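Local coordinates for protein oxalate biosynthetic component 1 (Burkholderia thailandensis, PDB 5IKY) that makes oxalate as a bifunctional enzyme of quorum sensing-dependent oxalogenesis, combining a serine hydrolase activity with a lyase activity, at residues L22-I27 against Y64-P69; L32-A37 against A238-N243; P28-E33 against D86-N91; P113-N118 against N182-C187. One frame throughout, in Å; residues are numbered along the deposited sequence.

Contact 1: residues L22-I27 against Y64-P69; sequences LEPKFI and YGYDAP
Tyr-66 reaches from the loop after strand 60-64 to the turn carrying Leu-22 and Pro-24, which runs into strand 26-28. Its CB points at that turn, and with CG beside the backbone N and anti to the carbonyl carbon (chi1 -78°) the ring extends straight across. CD1 comes first against the pyrrolidine of Pro-24. CE1 follows, 3.8 Å from Pro-24 CD, an oblique approach in which the compact ring of proline offers carbon and no competing N-H. CE1 and CZ also lie close to Leu-22 O, at 3.1 and 3.3 Å. At the tip, Tyr-66 OH donates a 2.7 Å hydrogen bond to Leu-22 O. This oxygen lies at the edge of the phenol, in its plane, yet the hydroxyl meets the carbonyl steeply: the C=O...donor angle is 96°, with the donor 60° above the carbonyl plane. Leu-22 CB sits 3.8 Å from the same OH. Outside the two segments, Arg-155 makes a cation-pi contact with the ring, and His-157 packs edge-to-face with it. A phenol suits this place because its carbons pack while its hydroxyl binds. The bond grips a main-chain oxygen, so it ties down the backbone rather than the Leu-22 side chain, although its steep angle suggests less than full strength.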
loop_
_atom_site.group_PDB
_atom_site.type_symbol
_atom_site.label_atom_id
_atom_site.label_comp_id
_atom_site.label_asym_id
_atom_site.label_seq_id
_atom_site.Cartn_x
_atom_site.Cartn_y
_atom_site.Cartn_z
ATOM N N LEU A 22 -0.724 -11.784 27.555
ATOM C CA LEU A 22 -0.570 -13.155 28.022
ATOM C C LEU A 22 0.214 -13.238 29.330
ATOM O O LEU A 22 0.650 -14.316 29.732
ATOM C CB LEU A 22 0.110 -14.001 26.943
ATOM C CG LEU A 22 -0.614 -14.015 25.596
ATOM C CD1 LEU A 22 0.072 -14.954 24.618
ATOM C CD2 LEU A 22 -2.076 -14.400 25.780
ATOM N N GLU A 23 0.391 -12.098 29.988
ATOM C CA GLU A 23 0.982 -12.064 31.319
ATOM C C GLU A 23 -0.117 -12.012 32.368
ATOM O O GLU A 23 -1.164 -11.407 32.137
ATOM C CB GLU A 23 1.910 -10.858 31.477
ATOM C CG GLU A 23 3.281 -11.019 30.853
ATOM C CD GLU A 23 4.205 -9.867 31.188
ATOM O OE1 GLU A 23 3.806 -8.997 31.993
ATOM O OE2 GLU A 23 5.329 -9.829 30.648
ATOM N N PRO A 24 0.112 -12.656 33.523
ATOM C CA PRO A 24 -0.838 -12.557 34.637
ATOM C C PRO A 24 -1.081 -11.103 35.037
ATOM O O PRO A 24 -0.163 -10.286 34.976
ATOM C CB PRO A 24 -0.154 -13.340 35.770
ATOM C CG PRO A 24 1.201 -13.733 35.253
ATOM C CD PRO A 24 1.146 -13.671 33.767
ATOM N N LYS A 25 -2.312 -10.790 35.427
ATOM C CA LYS A 25 -2.687 -9.420 35.756
ATOM C C LYS A 25 -3.026 -9.271 37.235
ATOM O O LYS A 25 -3.426 -8.197 37.686
ATOM C CB LYS A 25 -3.867 -8.979 34.890
ATOM C CG LYS A 25 -3.535 -8.893 33.410
ATOM C CD LYS A 25 -2.525 -7.787 33.144
ATOM C CE LYS A 25 -1.544 -8.179 32.051
ATOM N NZ LYS A 25 -2.237 -8.662 30.828
ATOM N N PHE A 26 -2.863 -10.353 37.986
ATOM C CA PHE A 26 -3.119 -10.332 39.420
ATOM C C PHE A 26 -2.227 -11.326 40.149
ATOM O O PHE A 26 -2.090 -12.474 39.730
ATOM C CB PHE A 26 -4.591 -10.636 39.715
ATOM C CG PHE A 26 -4.918 -10.690 41.183
ATOM C CD1 PHE A 26 -5.026 -9.526 41.926
ATOM C CD2 PHE A 26 -5.122 -11.906 41.818
ATOM C CE1 PHE A 26 -5.324 -9.571 43.276
ATOM C CE2 PHE A 26 -5.423 -11.960 43.172
ATOM C CZ PHE A 26 -5.525 -10.790 43.900
ATOM N N ILE A 27 -1.612 -10.872 41.235
ATOM C CA ILE A 27 -0.815 -11.749 42.081
ATOM C C ILE A 27 -1.342 -11.729 43.508
ATOM O O ILE A 27 -1.209 -10.722 44.207
ATOM C CB ILE A 27 0.663 -11.350 42.085
ATOM C CG1 ILE A 27 1.222 -11.391 40.665
ATOM C CG2 ILE A 27 1.456 -12.279 42.992
ATOM C CD1 ILE A 27 2.653 -10.928 40.569
ATOM N N TYR A 64 -7.104 -19.135 33.746
ATOM C CA TYR A 64 -6.951 -20.508 33.281
ATOM C C TYR A 64 -5.626 -20.681 32.544
ATOM O O TYR A 64 -5.336 -19.952 31.594
ATOM C CB TYR A 64 -8.114 -20.911 32.368
ATOM C CG TYR A 64 -8.057 -22.351 31.901
ATOM C CD1 TYR A 64 -8.523 -23.380 32.706
ATOM C CD2 TYR A 64 -7.542 -22.678 30.651
ATOM C CE1 TYR A 64 -8.476 -24.699 32.284
ATOM C CE2 TYR A 64 -7.491 -23.992 30.222
ATOM C CZ TYR A 64 -7.958 -24.996 31.042
ATOM O OH TYR A 64 -7.909 -26.304 30.618
ATOM N N GLY A 65 -4.823 -21.639 32.995
ATOM C CA GLY A 65 -3.607 -22.022 32.298
ATOM C C GLY A 65 -2.317 -21.423 32.828
ATOM O O GLY A 65 -1.265 -21.589 32.217
ATOM N N TYR A 66 -2.380 -20.746 33.970
ATOM C CA TYR A 66 -1.213 -20.023 34.476
ATOM C C TYR A 66 -0.618 -20.608 35.755
ATOM O O TYR A 66 0.234 -19.979 36.386
ATOM C CB TYR A 66 -1.572 -18.553 34.708
ATOM C CG TYR A 66 -1.618 -17.745 33.437
ATOM C CD1 TYR A 66 -0.461 -17.189 32.906
ATOM C CD2 TYR A 66 -2.811 -17.545 32.760
ATOM C CE1 TYR A 66 -0.493 -16.452 31.742
ATOM C CE2 TYR A 66 -2.854 -16.807 31.593
ATOM C CZ TYR A 66 -1.690 -16.264 31.088
ATOM O OH TYR A 66 -1.724 -15.528 29.925
ATOM N N ASP A 67 -1.055 -21.807 36.129
ATOM C CA ASP A 67 -0.584 -22.444 37.355
ATOM C C ASP A 67 0.789 -23.093 37.190
ATOM O O ASP A 67 1.138 -23.575 36.115
ATOM C CB ASP A 67 -1.591 -23.493 37.831
ATOM C CG ASP A 67 -2.918 -22.888 38.247
ATOM O OD1 ASP A 67 -2.911 -21.842 38.929
ATOM O OD2 ASP A 67 -3.971 -23.458 37.893
ATOM N N ALA A 68 1.558 -23.096 38.273
ATOM C CA ALA A 68 2.840 -23.790 38.329
ATOM C C ALA A 68 3.051 -24.312 39.747
ATOM O O ALA A 68 2.629 -23.671 40.708
ATOM C CB ALA A 68 3.974 -22.866 37.916
ATOM N N PRO A 69 3.697 -25.479 39.889
ATOM C CA PRO A 69 3.860 -26.043 41.232
ATOM C C PRO A 69 4.771 -25.184 42.098
ATOM O O PRO A 69 5.699 -24.559 41.588
ATOM C CB PRO A 69 4.485 -27.414 40.968
ATOM C CG PRO A 69 5.200 -27.254 39.675
ATOM C CD PRO A 69 4.365 -26.298 38.864
#

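Contact 2: residues L32-A37 against A238-N243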
loop_
_atom_site.group_PDB
_atom_site.type_symbol
_atom_site.label_atom_id
_atom_site.label_comp_id
_atom_site.label_asym_id
_atom_site.label_seq_id
_atom_site.Cartn_x
_atom_site.Cartn_y
_atom_site.Cartn_z
ATOM N N LEU A 32 3.304 -14.019 47.071
ATOM C CA LEU A 32 4.436 -13.157 47.398
ATOM C C LEU A 32 4.931 -13.396 48.822
ATOM O O LEU A 32 6.135 -13.479 49.062
ATOM C CB LEU A 32 4.059 -11.687 47.218
ATOM C CG LEU A 32 3.797 -11.229 45.782
ATOM C CD1 LEU A 32 3.420 -9.756 45.751
ATOM C CD2 LEU A 32 5.011 -11.496 44.913
ATOM N N GLU A 33 3.990 -13.515 49.757
ATOM C CA GLU A 33 4.303 -13.728 51.171
ATOM C C GLU A 33 5.071 -15.029 51.381
ATOM O O GLU A 33 5.715 -15.233 52.410
ATOM C CB GLU A 33 3.016 -13.737 51.997
ATOM C CG GLU A 33 3.191 -13.332 53.449
ATOM C CD GLU A 33 1.862 -13.134 54.155
ATOM O OE1 GLU A 33 0.816 -13.441 53.546
ATOM O OE2 GLU A 33 1.864 -12.671 55.316
ATOM N N LEU A 34 4.991 -15.902 50.383
ATOM C CA LEU A 34 5.650 -17.199 50.395
ATOM C C LEU A 34 7.160 -17.074 50.161
ATOM O O LEU A 34 7.927 -17.982 50.483
ATOM C CB LEU A 34 5.002 -18.092 49.333
ATOM C CG LEU A 34 5.486 -19.510 49.054
ATOM C CD1 LEU A 34 4.293 -20.381 48.720
ATOM C CD2 LEU A 34 6.475 -19.500 47.899
ATOM N N LEU A 35 7.578 -15.944 49.601
ATOM C CA LEU A 35 8.992 -15.680 49.346
ATOM C C LEU A 35 9.746 -15.328 50.626
ATOM O O LEU A 35 9.135 -14.939 51.620
ATOM C CB LEU A 35 9.144 -14.544 48.330
ATOM C CG LEU A 35 8.903 -14.880 46.859
ATOM C CD1 LEU A 35 8.943 -13.616 46.006
ATOM C CD2 LEU A 35 9.937 -15.883 46.383
ATOM N N PRO A 36 11.081 -15.478 50.612
ATOM C CA PRO A 36 11.886 -14.939 51.712
ATOM C C PRO A 36 11.786 -13.416 51.761
ATOM O O PRO A 36 11.548 -12.792 50.725
ATOM C CB PRO A 36 13.309 -15.393 51.365
ATOM C CG PRO A 36 13.119 -16.592 50.500
ATOM C CD PRO A 36 11.886 -16.301 49.694
ATOM N N ALA A 37 11.968 -12.837 52.944
ATOM C CA ALA A 37 11.753 -11.406 53.166
ATOM C C ALA A 37 12.536 -10.517 52.202
ATOM O O ALA A 37 12.018 -9.510 51.720
ATOM C CB ALA A 37 12.103 -11.046 54.600
ATOM N N ALA A 238 10.064 -13.845 38.183
ATOM C CA ALA A 238 9.465 -15.156 38.398
ATOM C C ALA A 238 8.628 -15.140 39.671
ATOM O O ALA A 238 9.147 -14.896 40.759
ATOM C CB ALA A 238 10.533 -16.235 38.475
ATOM N N ILE A 239 7.332 -15.395 39.526
ATOM C CA ILE A 239 6.417 -15.413 40.663
ATOM C C ILE A 239 6.035 -16.851 41.026
ATOM O O ILE A 239 5.673 -17.639 40.151
ATOM C CB ILE A 239 5.139 -14.596 40.363
ATOM C CG1 ILE A 239 5.502 -13.216 39.812
ATOM C CG2 ILE A 239 4.277 -14.464 41.608
ATOM C CD1 ILE A 239 6.227 -12.331 40.800
ATOM N N PRO A 240 6.133 -17.203 42.318
ATOM C CA PRO A 240 5.754 -18.546 42.776
ATOM C C PRO A 240 4.317 -18.907 42.403
ATOM O O PRO A 240 3.404 -18.117 42.647
ATOM C CB PRO A 240 5.914 -18.456 44.298
ATOM C CG PRO A 240 6.934 -17.392 44.502
ATOM C CD PRO A 240 6.698 -16.387 43.406
ATOM N N GLY A 241 4.129 -20.079 41.803
ATOM C CA GLY A 241 2.802 -20.545 41.443
ATOM C C GLY A 241 2.301 -20.070 40.091
ATOM O O GLY A 241 1.201 -20.430 39.673
ATOM N N LEU A 242 3.102 -19.258 39.407
ATOM C CA LEU A 242 2.735 -18.758 38.085
ATOM C C LEU A 242 3.705 -19.253 37.016
ATOM O O LEU A 242 4.918 -19.112 37.158
ATOM C CB LEU A 242 2.683 -17.230 38.088
ATOM C CG LEU A 242 1.553 -16.610 38.913
ATOM C CD1 LEU A 242 1.668 -15.095 38.932
ATOM C CD2 LEU A 242 0.198 -17.041 38.370
ATOM N N ASN A 243 3.170 -19.833 35.945
ATOM C CA ASN A 243 4.014 -20.405 34.900
ATOM C C ASN A 243 4.434 -19.383 33.848
ATOM O O ASN A 243 5.080 -19.731 32.861
ATOM C CB ASN A 243 3.312 -21.591 34.227
ATOM C CG ASN A 243 1.996 -21.210 33.563
ATOM O OD1 ASN A 243 1.783 -20.064 33.163
ATOM N ND2 ASN A 243 1.107 -22.188 33.432
#
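Leu-32, Leu-34 and Leu-35 meet Ile-239 and Pro-240 in a buried, wholly apolar contact that joins helix 29-33 and the chain just beyond it to the loop between strands 235-237 and 246-248. Pro-240 is at the centre. Its CB touches Leu-34 CD2 at 3.8 Å, and its CG lies 3.9 Å from Leu-35 CD2, so that two neighbouring leucines hold successive atoms of one rigid ring. They approach it differently: Leu-34 runs past the proline in the opposing direction, whereas Leu-35 crosses it at about a right angle. The first torsions divide the work, for Leu-34 has CG anti to the backbone N (chi1 178°) and Leu-35 has it anti to the carbonyl carbon (chi1 -77°). The proline is presented by a type II beta turn from Ile-239 to Leu-242, closed by Leu-242 N to Ile-239 O at 3.1 Å. Proline fits its second position, where phi is -56°, close to the value its ring imposes; Gly-241 takes the third with a positive phi, a conformation that glycine adopts readily. This loop belongs to the part related to the beta-keto acid cleavage enzymes, a TIM-barrel family, and the leucines belong to the small N-terminal part of the protein. Leu-32 starts out away from the turn, but its CD2 comes to 4.4 Å from CD1 of Ile-239, a looser touch. Tyr-75 packs on Leu-34, Leu-35 and Pro-240, while Thr-43 of helix 37-49 touches Leu-32, Leu-35 and Ile-239.

Contact 3: residues P28-E33 against D86-N91; sequences PHALLE and DALRNN
Ala-30 and Ala-87 set two helices, 29-33 and 82-90, against each other in close helix-helix packing through small side chains. Their CB atoms stand 3.7 Å apart and their CA atoms only 6.1 Å, an approach possible because each alanine carries just a methyl. Leu-88, one residue on, completes the tight part. Its CB points along the interface, but its torsions (CG beside the backbone N, chi1 -82°) carry CD1 back to 4.0 Å from Ala-30 CB, so the single methyl of Ala-30 is met by both a methyl and a leucine branch. Beyond the contact Leu-88 also packs on Trp-93, tying the helix pair to strand 93-96.

Toward the N-terminal side of Ala-30 the packing gives way to polar, looser meetings. Asn-91, the first residue to leave helical geometry after helix 82-90, points its amide at the start of the other helix; ND2 lies 4.0 Å from Pro-28 CB, a touch without a bond. A water lies between the helices here, accepting weak hydrogen bonds from Asn-91 ND2 at 3.2 Å and from Ala-30 N at 3.4 Å. The latter is one of the first-turn amides for which a helix supplies no carbonyl, so water and a polar side chain suit the spot. On the exposed flank, one helical turn is bridged by side chains: His-29 ND1 donates to Glu-33 OE1 at 2.9 Å. The oxygen lies nearly in the imidazole plane, although the imidazole comes from above the carboxylate plane and the N-H...O angle is a bent 132°.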
loop_
_atom_site.group_PDB
_atom_site.type_symbol
_atom_site.label_atom_id
_atom_site.label_comp_id
_atom_site.label_asym_id
_atom_site.label_seq_id
_atom_site.Cartn_x
_atom_site.Cartn_y
_atom_site.Cartn_z
ATOM N N PRO A 28 -1.952 -12.843 43.941
ATOM C CA PRO A 28 -2.490 -12.985 45.297
ATOM C C PRO A 28 -1.424 -12.731 46.349
ATOM O O PRO A 28 -0.247 -13.010 46.100
ATOM C CB PRO A 28 -2.954 -14.439 45.341
ATOM C CG PRO A 28 -3.212 -14.795 43.929
ATOM C CD PRO A 28 -2.181 -14.052 43.132
ATOM N N HIS A 29 -1.828 -12.211 47.502
ATOM C CA HIS A 29 -0.895 -11.938 48.583
ATOM C C HIS A 29 -0.034 -13.151 48.938
ATOM O O HIS A 29 1.192 -13.037 49.026
ATOM C CB HIS A 29 -1.657 -11.471 49.816
ATOM C CG HIS A 29 -0.822 -10.693 50.786
ATOM N ND1 HIS A 29 -0.224 -11.270 51.882
ATOM C CD2 HIS A 29 -0.563 -9.367 50.869
ATOM C CE1 HIS A 29 0.433 -10.346 52.563
ATOM N NE2 HIS A 29 0.236 -9.183 51.974
ATOM N N ALA A 30 -0.679 -14.302 49.123
ATOM C CA ALA A 30 -0.005 -15.545 49.513
ATOM C C ALA A 30 1.214 -15.905 48.660
ATOM O O ALA A 30 2.227 -16.359 49.191
ATOM C CB ALA A 30 -1.001 -16.693 49.483
ATOM N N LEU A 31 1.116 -15.707 47.348
ATOM C CA LEU A 31 2.199 -16.089 46.446
ATOM C C LEU A 31 3.472 -15.293 46.728
ATOM O O LEU A 31 4.580 -15.826 46.646
ATOM C CB LEU A 31 1.774 -15.909 44.987
ATOM C CG LEU A 31 0.584 -16.765 44.541
ATOM C CD1 LEU A 31 0.355 -16.636 43.039
ATOM C CD2 LEU A 31 0.762 -18.228 44.949
ATOM N N LEU A 32 3.304 -14.019 47.071
ATOM C CA LEU A 32 4.436 -13.157 47.398
ATOM C C LEU A 32 4.931 -13.396 48.822
ATOM O O LEU A 32 6.135 -13.479 49.062
ATOM C CB LEU A 32 4.059 -11.687 47.218
ATOM C CG LEU A 32 3.797 -11.229 45.782
ATOM C CD1 LEU A 32 3.420 -9.756 45.751
ATOM C CD2 LEU A 32 5.011 -11.496 44.913
ATOM N N GLU A 33 3.990 -13.515 49.757
ATOM C CA GLU A 33 4.303 -13.728 51.171
ATOM C C GLU A 33 5.071 -15.029 51.381
ATOM O O GLU A 33 5.715 -15.233 52.410
ATOM C CB GLU A 33 3.016 -13.737 51.997
ATOM C CG GLU A 33 3.191 -13.332 53.449
ATOM C CD GLU A 33 1.862 -13.134 54.155
ATOM O OE1 GLU A 33 0.816 -13.441 53.546
ATOM O OE2 GLU A 33 1.864 -12.671 55.316
ATOM N N ASP A 86 -2.916 -21.356 55.067
ATOM C CA ASP A 86 -4.378 -21.266 55.012
ATOM C C ASP A 86 -4.855 -20.512 53.781
ATOM O O ASP A 86 -5.885 -20.852 53.204
ATOM C CB ASP A 86 -4.937 -20.590 56.262
ATOM C CG ASP A 86 -4.941 -21.498 57.463
ATOM O OD1 ASP A 86 -5.722 -22.452 57.468
ATOM O OD2 ASP A 86 -4.192 -21.243 58.424
ATOM N N ALA A 87 -4.097 -19.492 53.403
ATOM C CA ALA A 87 -4.387 -18.716 52.224
ATOM C C ALA A 87 -4.271 -19.566 50.974
ATOM O O ALA A 87 -5.124 -19.486 50.094
ATOM C CB ALA A 87 -3.448 -17.515 52.151
ATOM N N LEU A 88 -3.194 -20.348 50.891
ATOM C CA LEU A 88 -2.972 -21.233 49.754
ATOM C C LEU A 88 -4.107 -22.237 49.598
ATOM O O LEU A 88 -4.589 -22.477 48.489
ATOM C CB LEU A 88 -1.639 -21.975 49.883
ATOM C CG LEU A 88 -0.366 -21.233 49.461
ATOM C CD1 LEU A 88 0.135 -20.331 50.569
ATOM C CD2 LEU A 88 0.712 -22.217 49.041
ATOM N N ARG A 89 -4.531 -22.821 50.712
ATOM C CA ARG A 89 -5.607 -23.803 50.690
ATOM C C ARG A 89 -6.939 -23.140 50.347
ATOM O O ARG A 89 -7.780 -23.729 49.665
ATOM C CB ARG A 89 -5.698 -24.526 52.034
ATOM C CG ARG A 89 -5.850 -26.035 51.910
ATOM C CD ARG A 89 -5.062 -26.762 52.990
ATOM N NE ARG A 89 -5.153 -28.214 52.846
ATOM C CZ ARG A 89 -4.309 -29.074 53.405
ATOM N NH1 ARG A 89 -3.306 -28.632 54.152
ATOM N NH2 ARG A 89 -4.466 -30.379 53.220
ATOM N N ASN A 90 -7.119 -21.910 50.818
ATOM C CA ASN A 90 -8.336 -21.160 50.544
ATOM C C ASN A 90 -8.377 -20.706 49.088
ATOM O O ASN A 90 -9.447 -20.597 48.491
ATOM C CB ASN A 90 -8.449 -19.956 51.481
ATOM C CG ASN A 90 -9.886 -19.513 51.694
ATOM O OD1 ASN A 90 -10.729 -19.643 50.806
ATOM N ND2 ASN A 90 -10.173 -18.990 52.881
ATOM N N ASN A 91 -7.200 -20.450 48.523
ATOM C CA ASN A 91 -7.080 -20.104 47.111
ATOM C C ASN A 91 -6.902 -21.340 46.230
ATOM O O ASN A 91 -6.536 -21.227 45.060
ATOM C CB ASN A 91 -5.916 -19.135 46.890
ATOM C CG ASN A 91 -6.282 -17.699 47.203
ATOM O OD1 ASN A 91 -7.457 -17.330 47.187
ATOM N ND2 ASN A 91 -5.272 -16.870 47.461
HETATM O O HOH W 1 -4.021 -14.174 48.712
#

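Contact 4: residues P113-N118 against N182-C187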
loop_
_atom_site.group_PDB
_atom_site.type_symbol
_atom_site.label_atom_id
_atom_site.label_comp_id
_atom_site.label_asym_id
_atom_site.label_seq_id
_atom_site.Cartn_x
_atom_site.Cartn_y
_atom_site.Cartn_z
ATOM N N PRO A 113 -14.601 -16.929 26.183
ATOM C CA PRO A 113 -15.301 -16.052 27.128
ATOM C C PRO A 113 -15.992 -14.904 26.404
ATOM O O PRO A 113 -15.360 -14.227 25.595
ATOM C CB PRO A 113 -14.179 -15.534 28.031
ATOM C CG PRO A 113 -13.160 -16.608 27.998
ATOM C CD PRO A 113 -13.209 -17.186 26.605
ATOM N N LEU A 114 -17.273 -14.696 26.684
ATOM C CA LEU A 114 -18.040 -13.675 25.986
ATOM C C LEU A 114 -18.926 -12.892 26.940
ATOM O O LEU A 114 -19.796 -13.457 27.604
ATOM C CB LEU A 114 -18.899 -14.305 24.887
ATOM C CG LEU A 114 -19.828 -13.357 24.128
ATOM C CD1 LEU A 114 -19.034 -12.477 23.181
ATOM C CD2 LEU A 114 -20.894 -14.137 23.376
ATOM N N ILE A 115 -18.686 -11.588 27.011
ATOM C CA ILE A 115 -19.567 -10.682 27.730
ATOM C C ILE A 115 -20.417 -9.938 26.708
ATOM O O ILE A 115 -19.937 -9.030 26.025
ATOM C CB ILE A 115 -18.777 -9.691 28.603
ATOM C CG1 ILE A 115 -17.917 -10.454 29.611
ATOM C CG2 ILE A 115 -19.720 -8.730 29.311
ATOM C CD1 ILE A 115 -17.107 -9.565 30.519
ATOM N N THR A 116 -21.678 -10.342 26.599
ATOM C CA THR A 116 -22.561 -9.836 25.554
ATOM C C THR A 116 -22.864 -8.351 25.707
ATOM O O THR A 116 -22.806 -7.799 26.805
ATOM C CB THR A 116 -23.894 -10.604 25.528
ATOM O OG1 THR A 116 -24.502 -10.551 26.825
ATOM C CG2 THR A 116 -23.663 -12.055 25.139
ATOM N N ARG A 117 -23.190 -7.719 24.584
ATOM C CA ARG A 117 -23.563 -6.311 24.558
ATOM C C ARG A 117 -24.785 -6.052 25.435
ATOM O O ARG A 117 -24.866 -5.033 26.120
ATOM C CB ARG A 117 -23.827 -5.867 23.117
ATOM C CG ARG A 117 -24.502 -4.516 22.975
ATOM C CD ARG A 117 -24.036 -3.811 21.712
ATOM N NE ARG A 117 -24.783 -2.582 21.458
ATOM C CZ ARG A 117 -24.594 -1.443 22.114
ATOM N NH1 ARG A 117 -25.317 -0.372 21.814
ATOM N NH2 ARG A 117 -23.689 -1.373 23.079
ATOM N N ASN A 118 -25.729 -6.988 25.417
ATOM C CA ASN A 118 -26.926 -6.883 26.243
ATOM C C ASN A 118 -26.599 -6.888 27.735
ATOM O O ASN A 118 -27.234 -6.181 28.518
ATOM C CB ASN A 118 -27.898 -8.019 25.919
ATOM C CG ASN A 118 -28.659 -7.781 24.630
ATOM O OD1 ASN A 118 -29.063 -6.657 24.334
ATOM N ND2 ASN A 118 -28.860 -8.842 23.856
ATOM N N ASN A 182 -20.039 -17.585 34.646
ATOM C CA ASN A 182 -19.154 -17.877 33.521
ATOM C C ASN A 182 -17.693 -18.066 33.922
ATOM O O ASN A 182 -16.793 -17.848 33.111
ATOM C CB ASN A 182 -19.244 -16.769 32.469
ATOM C CG ASN A 182 -20.375 -16.992 31.483
ATOM O OD1 ASN A 182 -21.184 -17.906 31.641
ATOM N ND2 ASN A 182 -20.431 -16.154 30.454
ATOM N N GLY A 183 -17.456 -18.461 35.169
ATOM C CA GLY A 183 -16.120 -18.837 35.596
ATOM C C GLY A 183 -15.340 -17.826 36.419
ATOM O O GLY A 183 -14.291 -18.162 36.968
ATOM N N TRP A 184 -15.827 -16.592 36.502
ATOM C CA TRP A 184 -15.167 -15.581 37.326
ATOM C C TRP A 184 -15.365 -15.909 38.801
ATOM O O TRP A 184 -16.374 -16.505 39.177
ATOM C CB TRP A 184 -15.704 -14.180 37.027
ATOM C CG TRP A 184 -15.469 -13.689 35.628
ATOM C CD1 TRP A 184 -15.974 -14.216 34.474
ATOM C CD2 TRP A 184 -14.702 -12.541 35.240
ATOM N NE1 TRP A 184 -15.554 -13.479 33.392
ATOM C CE2 TRP A 184 -14.772 -12.445 33.837
ATOM C CE3 TRP A 184 -13.955 -11.592 35.945
ATOM C CZ2 TRP A 184 -14.125 -11.439 33.125
ATOM C CZ3 TRP A 184 -13.314 -10.593 35.237
ATOM C CH2 TRP A 184 -13.402 -10.524 33.841
ATOM N N ARG A 185 -14.411 -15.515 39.639
ATOM C CA ARG A 185 -14.509 -15.803 41.065
ATOM C C ARG A 185 -13.773 -14.779 41.929
ATOM O O ARG A 185 -12.884 -14.073 41.454
ATOM C CB ARG A 185 -13.983 -17.211 41.347
ATOM C CG ARG A 185 -12.485 -17.373 41.172
ATOM C CD ARG A 185 -12.123 -18.838 40.996
ATOM N NE ARG A 185 -13.090 -19.720 41.643
ATOM C CZ ARG A 185 -13.159 -21.032 41.438
ATOM N NH1 ARG A 185 -14.072 -21.757 42.071
ATOM N NH2 ARG A 185 -12.317 -21.620 40.599
ATOM N N MET A 186 -14.157 -14.711 43.202
ATOM C CA MET A 186 -13.615 -13.730 44.140
ATOM C C MET A 186 -12.160 -14.005 44.505
ATOM O O MET A 186 -11.724 -15.156 44.541
ATOM C CB MET A 186 -14.465 -13.695 45.413
ATOM C CG MET A 186 -15.928 -13.358 45.176
ATOM S SD MET A 186 -16.178 -11.648 44.663
ATOM C CE MET A 186 -15.519 -10.774 46.080
ATOM N N CYS A 187 -11.419 -12.939 44.788
ATOM C CA CYS A 187 -10.010 -13.052 45.150
ATOM C C CYS A 187 -9.737 -12.442 46.516
ATOM O O CYS A 187 -10.550 -11.678 47.040
ATOM C CB CYS A 187 -9.123 -12.364 44.109
ATOM S SG CYS A 187 -9.674 -12.553 42.410
#
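Ile-115 and Trp-184 make the one apolar touch between these segments: CD1 of the isoleucine lies 4.4 Å from CZ2 of the indole, approaching obliquely. The isoleucine reaches it by an extended chain, with CD1 anti to CA (chi2 -180°), so the ethyl branch is stretched out toward the indole. Asn-182 lies beside Leu-114 at the rim. Leu-179 of helix 176-181 forms the next shell, touching both Ile-115 and Trp-184 and so bridging them. The indole is buried further against Ile-60 and Arg-62 of strand 60-64 and Thr-158 and Leu-160 of strand 156-160, so this broad group packs over two strands of the three-stranded sheet that strand 185-186 joins. Ile-115 is in turn held by backbone bonds to Leu-149 in the small antiparallel sheet of strand 114-115. Just after it, Thr-116 is the N-cap of helix 117-121, its side chain capping a backbone N-H in the first turn, and Arg-117 forms a salt bridge with Glu-121. With no hydrogen bond across the segments, the contact rests on dispersion and burial of carbon, and its geometry is probably set mainly by the elements that hold each side.

In the fold
Contacts 1, 2 and 3 lie together, with centres 10 to 14 Å apart, around the continuous run of strand 26-28 and helix 29-33. Contacts 2 and 3 share that helix, and Asn-243 of contact 2 bonds to the main chain of contact 1 at Gly-65 and Tyr-66. Contact 2 is the most buried and purely hydrocarbon. Contact 3, partly buried, has an alanine centre with a watery edge, and contact 1 pairs a buried tyrosine with an exposed leucine through a hydrogen bond. Contact 4, thin and partly exposed, holds different elements; it meets contact 1 where Phe-26 packs on Cys-187, but touches neither contact 2 nor contact 3.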